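Local coordinates for putative gdp-fucose protein o-fucosyltransferase 1 (Caenorhabditis elegans, PDB 3ZY2), which belongs to the GDP-fucose protein O-fucosyltransferase family of the GT-B clan and binds guanosine-5'-diphosphate, at residues Val283-Ala286 with Asp290-Ile293; Glu295-Leu300 with Ile305-Gln310. All coordinates share one frame; numbering follows the deposited sequence.

Followed from the N terminus, the chain runs along strand 282-287, turns through a short loop and enters helix 293-300. Interaction 1 closes that first turn, laying residues 290-293 against the strand they have just left. Interaction 2 closes the next one, where the chain leaves helix 293-300 and returns as strand 307-308, an edge strand, within this chain, of a parallel five-stranded sheet. The two loops lie in series, neither nested nor crossed, with centres about 7 Å apart. Strand pairing joins them: Val283 O lies 2.8 Å from His308 N, and Val285 N lies 2.9 Å from His308 O, both probable hydrogen bonds. Together they join strand 282-287, helix 293-300 and strand 307-308 of one beta-alpha-beta unit.

Interaction 1 (Val283-Ala286 with Asp290-Ile293); sequences VFVA and DHMI. With GDP (guanosine-5'-diphosphate), chain C.
Val285 carries the contact, its CB directed at the loop from the sheet strand. CB itself is 4.0 Å from His291 O, and the two methyls divide the work beyond it. CG1, anti to the backbone N (chi1 179°), comes within 3.4 Å of His291 O and also lies against the CA and CB of His291. CG2, on the other branch, lies near His291 O as well and meets Ile293 CD1 at 4.0 Å; the Val285 and Ile293 side chains run past each other in opposite directions. Val285 O lies at the edge of the His291 ring, near its plane. For the Val285 methyls the distances are those of van der Waals packing, while the loop holds its own shape through an Asx turn: Met292 N donates to Asp290 OD1 at 2.9 Å, bent to 140° and reaching the oxygen from above the carboxylate plane. Met292 is the N-cap residue of the following helix. At the strand's other side Ala286 CB stands 3.3 Å from GDP O6, placing this turn at the nucleotide pocket. Val285 also packs on Val216 and Leu218 of strand 213-218, Met292 rests on Ile267 of helix 264-278, and Phe284 and Ala286 reach helix 315-324.

Interaction 2 (Glu295-Leu300 with Ile305-Gln310); sequences EINEAL and IEAHRQ
Asn297 CG stands anti to its carbonyl carbon (chi1 -80°), and the small second torsion leaves OD1 leading toward residues 305-310, where it meets Ala307 N. This joins the helix to the returning strand of a right-handed beta-alpha-beta crossover, as in the Rossmann-like domains of the GT-B fold. The bond from Ala307 N to Asn297 OD1 is 2.8 Å long and nearly straight at 170°, with the donor in the carbonyl plane. Glu306, extended beyond CG, crosses the Asn297 side chain, and its carboxylate is stacked on the amide with the planes 22° apart. On the inner side Ile296 CG2 packs on Ala307 CB at 3.7 Å, and both residues also touch Val285 of strand 282-287. Leu300 sends CD1 to Ile305 CG1 at 4.1 Å, and both side chains also touch Val275 of helix 264-278. Two waters complete the polar side. One donates to Asn297 O and to Ile305 O, linking the backbones. The other accepts from Asn297 ND2 at 3.2 Å and donates to Glu306 OE1 and, at 2.6 Å, to Ala307 O, so the amide reaches both backbone polar atoms of Ala307, directly at N and through water at O.

Interaction 1 (Val283-Ala286 with Asp290-Ile293)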
loop_
_atom_site.group_PDB
_atom_site.type_symbol
_atom_site.label_atom_id
_atom_site.label_comp_id
_atom_site.label_asym_id
_atom_site.label_seq_id
_atom_site.Cartn_x
_atom_site.Cartn_y
_atom_site.Cartn_z
ATOM N N VAL A 283 31.321 -30.108 -7.773
ATOM C CA VAL A 283 30.377 -29.009 -7.948
ATOM C C VAL A 283 29.032 -29.414 -7.340
ATOM O O VAL A 283 28.596 -30.566 -7.469
ATOM C CB VAL A 283 30.213 -28.628 -9.459
ATOM C CG1 VAL A 283 29.035 -27.653 -9.656
ATOM C CG2 VAL A 283 31.526 -28.047 -10.002
ATOM N N PHE A 284 28.424 -28.474 -6.631
ATOM C CA PHE A 284 27.068 -28.637 -6.131
ATOM C C PHE A 284 26.140 -27.723 -6.908
ATOM O O PHE A 284 26.440 -26.540 -7.106
ATOM C CB PHE A 284 26.998 -28.285 -4.646
ATOM C CG PHE A 284 25.601 -28.315 -4.097
ATOM C CD1 PHE A 284 24.924 -29.537 -3.913
ATOM C CD2 PHE A 284 24.949 -27.125 -3.785
ATOM C CE1 PHE A 284 23.635 -29.577 -3.383
ATOM C CE2 PHE A 284 23.645 -27.154 -3.254
ATOM C CZ PHE A 284 22.987 -28.396 -3.078
ATOM N N VAL A 285 24.988 -28.258 -7.303
ATOM C CA VAL A 285 23.985 -27.450 -8.005
ATOM C C VAL A 285 22.665 -27.426 -7.233
ATOM O O VAL A 285 22.081 -28.490 -6.935
ATOM C CB VAL A 285 23.672 -28.031 -9.404
ATOM C CG1 VAL A 285 22.594 -27.180 -10.121
ATOM C CG2 VAL A 285 24.934 -28.165 -10.268
ATOM N N ALA A 286 22.197 -26.211 -6.956
ATOM C CA ALA A 286 20.837 -25.983 -6.436
ATOM C C ALA A 286 20.048 -25.335 -7.566
ATOM O O ALA A 286 20.517 -24.404 -8.196
ATOM C CB ALA A 286 20.865 -25.048 -5.214
ATOM N N ASP A 290 15.914 -26.863 -13.666
ATOM C CA ASP A 290 16.866 -27.651 -14.458
ATOM C C ASP A 290 18.259 -27.580 -13.819
ATOM O O ASP A 290 18.959 -26.556 -13.936
ATOM C CB ASP A 290 16.922 -27.094 -15.886
ATOM C CG ASP A 290 17.869 -27.858 -16.799
ATOM O OD1 ASP A 290 18.421 -28.912 -16.400
ATOM O OD2 ASP A 290 18.042 -27.399 -17.959
ATOM N N HIS A 291 18.644 -28.656 -13.128
ATOM C CA HIS A 291 19.981 -28.736 -12.491
ATOM C C HIS A 291 21.132 -28.929 -13.483
ATOM O O HIS A 291 22.300 -28.801 -13.112
ATOM C CB HIS A 291 20.046 -29.849 -11.434
ATOM C CG HIS A 291 19.051 -29.690 -10.324
ATOM N ND1 HIS A 291 19.398 -29.307 -9.046
ATOM C CD2 HIS A 291 17.709 -29.869 -10.312
ATOM C CE1 HIS A 291 18.305 -29.246 -8.299
ATOM N NE2 HIS A 291 17.271 -29.578 -9.045
ATOM N N MET A 292 20.816 -29.260 -14.729
ATOM C CA MET A 292 21.824 -29.380 -15.770
ATOM C C MET A 292 22.954 -30.352 -15.415
ATOM O O MET A 292 24.072 -30.159 -15.866
ATOM C CB MET A 292 22.427 -28.004 -16.100
ATOM C CG MET A 292 21.466 -27.033 -16.780
ATOM S SD MET A 292 22.236 -25.418 -17.024
ATOM C CE MET A 292 23.503 -25.853 -18.226
ATOM N N ILE A 293 22.652 -31.395 -14.632
ATOM C CA ILE A 293 23.693 -32.315 -14.138
ATOM C C ILE A 293 24.449 -32.992 -15.271
ATOM O O ILE A 293 25.679 -32.973 -15.289
ATOM C CB ILE A 293 23.151 -33.373 -13.112
ATOM C CG1 ILE A 293 22.612 -32.698 -11.856
ATOM C CG2 ILE A 293 24.228 -34.404 -12.713
ATOM C CD1 ILE A 293 23.645 -31.896 -11.054
HETATM P PB GDP C . 13.530 -15.260 -6.230
HETATM O O1B GDP C . 14.559 -16.245 -6.644
HETATM O O2B GDP C . 13.719 -13.844 -5.599
HETATM O O3B GDP C . 11.980 -15.665 -6.616
HETATM O O3A GDP C . 13.492 -16.212 -4.799
HETATM P PA GDP C . 12.126 -16.479 -3.793
HETATM O O1A GDP C . 13.142 -17.539 -2.854
HETATM O O2A GDP C . 11.410 -15.492 -3.266
HETATM O "O5'" GDP C . 11.311 -17.284 -5.173
HETATM C "C5'" GDP C . 12.117 -18.293 -5.179
HETATM C "C4'" GDP C . 11.771 -19.593 -5.216
HETATM O "O4'" GDP C . 11.685 -20.611 -6.130
HETATM C "C3'" GDP C . 12.396 -20.073 -4.073
HETATM O "O3'" GDP C . 11.804 -20.099 -2.441
HETATM C "C2'" GDP C . 12.162 -22.252 -3.965
HETATM O "O2'" GDP C . 10.879 -22.365 -3.536
HETATM C "C1'" GDP C . 12.323 -22.128 -5.471
HETATM N N9 GDP C . 13.589 -22.127 -5.692
HETATM C C8 GDP C . 14.589 -20.780 -6.412
HETATM N N7 GDP C . 15.596 -21.581 -6.264
HETATM C C5 GDP C . 15.709 -22.763 -5.802
HETATM C C6 GDP C . 16.725 -24.124 -5.430
HETATM O O6 GDP C . 17.787 -23.833 -5.731
HETATM N N1 GDP C . 16.064 -24.866 -5.013
HETATM C C2 GDP C . 14.910 -25.187 -4.683
HETATM N N2 GDP C . 14.488 -25.997 -4.283
HETATM N N3 GDP C . 13.639 -24.267 -4.833
HETATM C C4 GDP C . 14.195 -23.069 -5.417
#

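Interaction 2 (Glu295-Leu300 with Ile305-Gln310)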
loop_
_atom_site.group_PDB
_atom_site.type_symbol
_atom_site.label_atom_id
_atom_site.label_comp_id
_atom_site.label_asym_id
_atom_site.label_seq_id
_atom_site.Cartn_x
_atom_site.Cartn_y
_atom_site.Cartn_z
ATOM N N GLU A 295 24.674 -32.117 -18.446
ATOM C CA GLU A 295 25.389 -31.109 -19.243
ATOM C C GLU A 295 26.640 -30.602 -18.509
ATOM O O GLU A 295 27.713 -30.460 -19.103
ATOM C CB GLU A 295 24.482 -29.926 -19.627
ATOM C CG GLU A 295 23.307 -30.266 -20.545
ATOM C CD GLU A 295 22.032 -30.647 -19.794
ATOM O OE1 GLU A 295 22.089 -31.098 -18.623
ATOM O OE2 GLU A 295 20.948 -30.495 -20.396
ATOM N N ILE A 296 26.509 -30.341 -17.209
ATOM C CA ILE A 296 27.663 -29.896 -16.443
ATOM C C ILE A 296 28.712 -31.001 -16.358
ATOM O O ILE A 296 29.897 -30.736 -16.518
ATOM C CB ILE A 296 27.274 -29.374 -15.047
ATOM C CG1 ILE A 296 26.431 -28.107 -15.200
ATOM C CG2 ILE A 296 28.517 -29.064 -14.200
ATOM C CD1 ILE A 296 25.651 -27.762 -13.936
ATOM N N ASN A 297 28.264 -32.232 -16.112
ATOM C CA ASN A 297 29.186 -33.371 -16.078
ATOM C C ASN A 297 30.008 -33.549 -17.348
ATOM O O ASN A 297 31.204 -33.818 -17.267
ATOM C CB ASN A 297 28.456 -34.667 -15.709
ATOM C CG ASN A 297 28.220 -34.774 -14.220
ATOM O OD1 ASN A 297 28.802 -34.009 -13.441
ATOM N ND2 ASN A 297 27.373 -35.712 -13.810
ATOM N N GLU A 298 29.374 -33.365 -18.510
ATOM C CA GLU A 298 30.092 -33.418 -19.783
ATOM C C GLU A 298 31.162 -32.327 -19.801
ATOM O O GLU A 298 32.312 -32.589 -20.138
ATOM C CB GLU A 298 29.118 -33.247 -20.964
ATOM C CG GLU A 298 29.754 -33.337 -22.356
ATOM C CD GLU A 298 30.287 -34.733 -22.693
ATOM O OE1 GLU A 298 29.919 -35.713 -22.000
ATOM O OE2 GLU A 298 31.070 -34.845 -23.665
ATOM N N ALA A 299 30.783 -31.115 -19.400
ATOM C CA ALA A 299 31.704 -29.986 -19.417
ATOM C C ALA A 299 32.880 -30.143 -18.441
ATOM O O ALA A 299 33.971 -29.600 -18.670
ATOM C CB ALA A 299 30.949 -28.673 -19.178
ATOM N N LEU A 300 32.651 -30.899 -17.366
ATOM C CA LEU A 300 33.670 -31.141 -16.330
ATOM C C LEU A 300 34.566 -32.351 -16.560
ATOM O O LEU A 300 35.521 -32.555 -15.807
ATOM C CB LEU A 300 32.997 -31.288 -14.977
ATOM C CG LEU A 300 32.337 -30.031 -14.444
ATOM C CD1 LEU A 300 31.640 -30.335 -13.096
ATOM C CD2 LEU A 300 33.353 -28.868 -14.333
ATOM N N ILE A 305 35.881 -34.432 -12.512
ATOM C CA ILE A 305 35.028 -34.199 -11.351
ATOM C C ILE A 305 33.586 -34.162 -11.814
ATOM O O ILE A 305 33.340 -34.107 -13.029
ATOM C CB ILE A 305 35.391 -32.887 -10.594
ATOM C CG1 ILE A 305 35.105 -31.647 -11.425
ATOM C CG2 ILE A 305 36.836 -32.915 -10.126
ATOM C CD1 ILE A 305 34.985 -30.417 -10.577
ATOM N N GLU A 306 32.648 -34.187 -10.859
ATOM C CA GLU A 306 31.215 -34.206 -11.186
ATOM C C GLU A 306 30.439 -33.167 -10.414
ATOM O O GLU A 306 30.897 -32.681 -9.374
ATOM C CB GLU A 306 30.601 -35.595 -10.940
ATOM C CG GLU A 306 31.031 -36.631 -11.977
ATOM C CD GLU A 306 30.243 -37.943 -11.904
ATOM O OE1 GLU A 306 29.570 -38.225 -10.884
ATOM O OE2 GLU A 306 30.300 -38.703 -12.896
ATOM N N ALA A 307 29.280 -32.822 -10.975
ATOM C CA ALA A 307 28.277 -32.002 -10.322
ATOM C C ALA A 307 27.289 -32.927 -9.632
ATOM O O ALA A 307 26.979 -34.031 -10.130
ATOM C CB ALA A 307 27.570 -31.166 -11.333
ATOM N N HIS A 308 26.790 -32.464 -8.501
ATOM C CA HIS A 308 25.898 -33.245 -7.659
ATOM C C HIS A 308 24.746 -32.364 -7.203
ATOM O O HIS A 308 24.904 -31.155 -7.010
ATOM C CB HIS A 308 26.637 -33.758 -6.414
ATOM C CG HIS A 308 27.854 -34.571 -6.703
ATOM N ND1 HIS A 308 29.073 -34.009 -7.012
ATOM C CD2 HIS A 308 28.047 -35.910 -6.698
ATOM C CE1 HIS A 308 29.961 -34.970 -7.195
ATOM N NE2 HIS A 308 29.365 -36.129 -7.005
ATOM N N ARG A 309 23.580 -32.990 -7.023
ATOM C CA ARG A 309 22.405 -32.297 -6.530
ATOM C C ARG A 309 21.745 -33.168 -5.476
ATOM O O ARG A 309 22.017 -34.377 -5.409
ATOM C CB ARG A 309 21.408 -32.095 -7.667
ATOM C CG ARG A 309 21.056 -33.392 -8.389
ATOM C CD ARG A 309 19.755 -33.239 -9.168
ATOM N NE ARG A 309 18.626 -32.991 -8.271
ATOM C CZ ARG A 309 17.350 -33.005 -8.653
ATOM N NH1 ARG A 309 17.029 -33.233 -9.924
ATOM N NH2 ARG A 309 16.393 -32.786 -7.757
ATOM N N GLN A 310 20.897 -32.541 -4.659
ATOM C CA GLN A 310 19.997 -33.281 -3.762
ATOM C C GLN A 310 18.773 -33.780 -4.530
ATOM O O GLN A 310 18.257 -33.076 -5.397
ATOM C CB GLN A 310 19.520 -32.360 -2.640
ATOM C CG GLN A 310 20.594 -31.780 -1.764
ATOM C CD GLN A 310 19.980 -31.099 -0.583
ATOM O OE1 GLN A 310 19.362 -30.043 -0.719
ATOM N NE2 GLN A 310 20.112 -31.710 0.580
HETATM O O HOH W 1 32.330 -35.298 -15.294
HETATM O O HOH W 2 26.868 -36.560 -10.769
#